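Long-range contact in FOKI restriction endonuclease (Planomicrobium okeanokoites, PDB 2FOK), which recognises a specific DNA sequence and, as a type IIS restriction endonuclease, cleaves the DNA outside that site in a metal-dependent reaction: residues 175-180 / 261-266. Numbering follows the deposited sequence.
Sequences LTKFDL and ISHAFK
K177 crosses H263 obliquely, its CE coming to the imidazole edge in the ring plane, 3.0 Å from ND1 of H263. CG of K177 sits between its backbone N and carbonyl carbon (chi1 55°), and with a bend at chi3 (130°), NZ stays on the ND1 side of the ring, 3.1 Å from ND1 of H263. The ammonium's salt-bridge partner is E220, so an alanine in place of K177 would probably leave that carboxylate without its mate and one edge of the imidazole without the lysine chain against it. The same two residues are also joined through the backbone: H263 is the centre of an inverse gamma turn, and its carbonyl O accepts a weak bond from K177 N (N-H...O 133°).

Two antiparallel bridges define the motif: the two-residue strand 175-176 is an outer strand of a three-stranded antiparallel sheet, paired with the central strand 258-267, in the second recognition subdomain, whose family belongs to the helix-turn-helix clan. L175 and F265 form the hydrogen-bonded pair, with F265 N to L175 O at 2.8 Å and the return bond from L175 N to F265 O at 3.1 Å. T176 and A264 form the non-hydrogen-bonded pair, their CA atoms 4.0 Å apart.

T176 serves as N-cap of the helix: OG1 accepts a weak bond from D179 N and is also hydrogen-bonded to E197. The T176 and I261 side chains cross at about a right angle, and CG2 of T176 presses to a tight 3.5 Å from CG2 of I261. That I261 methyl also lies near the plane of the F178 ring, at its edge. On the face that carries L175 and F265, CD1 of L180, from the helix, lies 4.0 Å from CD1 of F265, the two side chains meeting at a slant.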
loop_
_atom_site.group_PDB
_atom_site.type_symbol
_atom_site.label_atom_id
_atom_site.label_comp_id
_atom_site.label_asym_id
_atom_site.label_seq_id
_atom_site.Cartn_x
_atom_site.Cartn_y
_atom_site.Cartn_z
ATOM N N LEU A 175 -7.823 7.402 15.005
ATOM C CA LEU A 175 -7.192 7.588 13.705
ATOM C C LEU A 175 -7.947 7.098 12.470
ATOM O O LEU A 175 -8.773 6.174 12.539
ATOM C CB LEU A 175 -5.797 6.955 13.736
ATOM C CG LEU A 175 -5.002 7.113 15.034
ATOM C CD1 LEU A 175 -3.740 6.258 14.969
ATOM C CD2 LEU A 175 -4.627 8.583 15.238
ATOM N N THR A 176 -7.645 7.742 11.339
ATOM C CA THR A 176 -8.233 7.408 10.050
ATOM C C THR A 176 -7.358 6.325 9.435
ATOM O O THR A 176 -6.242 6.078 9.908
ATOM C CB THR A 176 -8.246 8.618 9.078
ATOM O OG1 THR A 176 -6.914 9.129 8.922
ATOM C CG2 THR A 176 -9.142 9.717 9.602
ATOM N N LYS A 177 -7.872 5.696 8.383
ATOM C CA LYS A 177 -7.176 4.636 7.668
ATOM C C LYS A 177 -5.837 5.132 7.124
ATOM O O LYS A 177 -4.900 4.347 6.933
ATOM C CB LYS A 177 -8.044 4.163 6.512
ATOM C CG LYS A 177 -8.458 5.294 5.569
ATOM C CD LYS A 177 -9.132 4.758 4.317
ATOM C CE LYS A 177 -10.453 5.483 4.044
ATOM N NZ LYS A 177 -10.914 5.303 2.643
ATOM N N PHE A 178 -5.758 6.441 6.874
ATOM C CA PHE A 178 -4.542 7.069 6.346
ATOM C C PHE A 178 -3.468 7.213 7.408
ATOM O O PHE A 178 -2.280 7.018 7.123
ATOM C CB PHE A 178 -4.840 8.463 5.779
ATOM C CG PHE A 178 -6.019 8.503 4.865
ATOM C CD1 PHE A 178 -5.880 8.189 3.516
ATOM C CD2 PHE A 178 -7.275 8.858 5.350
ATOM C CE1 PHE A 178 -6.975 8.228 2.667
ATOM C CE2 PHE A 178 -8.374 8.897 4.503
ATOM C CZ PHE A 178 -8.223 8.583 3.160
ATOM N N ASP A 179 -3.886 7.583 8.618
ATOM C CA ASP A 179 -2.963 7.758 9.747
ATOM C C ASP A 179 -2.452 6.419 10.216
ATOM O O ASP A 179 -1.421 6.326 10.876
ATOM C CB ASP A 179 -3.663 8.423 10.919
ATOM C CG ASP A 179 -3.449 9.906 10.948
ATOM O OD1 ASP A 179 -2.608 10.381 10.153
ATOM O OD2 ASP A 179 -4.125 10.584 11.759
ATOM N N LEU A 180 -3.221 5.382 9.904
ATOM C CA LEU A 180 -2.874 4.019 10.260
ATOM C C LEU A 180 -2.078 3.430 9.115
ATOM O O LEU A 180 -1.038 2.812 9.324
ATOM C CB LEU A 180 -4.149 3.208 10.500
ATOM C CG LEU A 180 -4.829 3.536 11.833
ATOM C CD1 LEU A 180 -6.282 3.061 11.828
ATOM C CD2 LEU A 180 -4.048 2.891 12.964
ATOM N N ILE A 261 -14.152 11.987 8.247
ATOM C CA ILE A 261 -13.700 10.736 7.643
ATOM C C ILE A 261 -14.389 9.618 8.432
ATOM O O ILE A 261 -14.189 9.491 9.643
ATOM C CB ILE A 261 -12.166 10.568 7.759
ATOM C CG1 ILE A 261 -11.451 11.555 6.827
ATOM C CG2 ILE A 261 -11.773 9.143 7.420
ATOM C CD1 ILE A 261 -11.935 11.522 5.400
ATOM N N SER A 262 -15.203 8.815 7.751
ATOM C CA SER A 262 -15.925 7.738 8.420
ATOM C C SER A 262 -15.076 6.507 8.727
ATOM O O SER A 262 -15.410 5.721 9.614
ATOM C CB SER A 262 -17.127 7.336 7.577
ATOM O OG SER A 262 -17.396 8.321 6.601
ATOM N N HIS A 263 -13.982 6.337 7.993
ATOM C CA HIS A 263 -13.097 5.205 8.206
ATOM C C HIS A 263 -12.049 5.564 9.239
ATOM O O HIS A 263 -10.863 5.702 8.934
ATOM C CB HIS A 263 -12.430 4.789 6.892
ATOM C CG HIS A 263 -13.383 4.210 5.890
ATOM N ND1 HIS A 263 -13.201 4.334 4.529
ATOM C CD2 HIS A 263 -14.540 3.525 6.052
ATOM C CE1 HIS A 263 -14.202 3.752 3.895
ATOM N NE2 HIS A 263 -15.030 3.252 4.796
ATOM N N ALA A 264 -12.509 5.738 10.470
ATOM C CA ALA A 264 -11.637 6.068 11.588
ATOM C C ALA A 264 -11.940 5.036 12.656
ATOM O O ALA A 264 -13.042 4.515 12.708
ATOM C CB ALA A 264 -11.936 7.456 12.097
ATOM N N PHE A 265 -10.960 4.735 13.501
ATOM C CA PHE A 265 -11.144 3.726 14.542
ATOM C C PHE A 265 -10.504 4.145 15.861
ATOM O O PHE A 265 -9.688 5.067 15.903
ATOM C CB PHE A 265 -10.545 2.385 14.080
ATOM C CG PHE A 265 -10.891 2.013 12.655
ATOM C CD1 PHE A 265 -10.276 2.650 11.582
ATOM C CD2 PHE A 265 -11.863 1.058 12.393
ATOM C CE1 PHE A 265 -10.634 2.350 10.271
ATOM C CE2 PHE A 265 -12.228 0.746 11.091
ATOM C CZ PHE A 265 -11.617 1.394 10.024
ATOM N N LYS A 266 -10.882 3.449 16.933
ATOM C CA LYS A 266 -10.363 3.703 18.279
ATOM C C LYS A 266 -10.454 2.420 19.111
ATOM O O LYS A 266 -11.506 1.790 19.177
ATOM C CB LYS A 266 -11.178 4.807 18.948
ATOM C CG LYS A 266 -10.565 5.352 20.225
ATOM C CD LYS A 266 -11.458 6.437 20.817
ATOM C CE LYS A 266 -10.653 7.464 21.595
ATOM N NZ LYS A 266 -10.769 8.825 20.993
#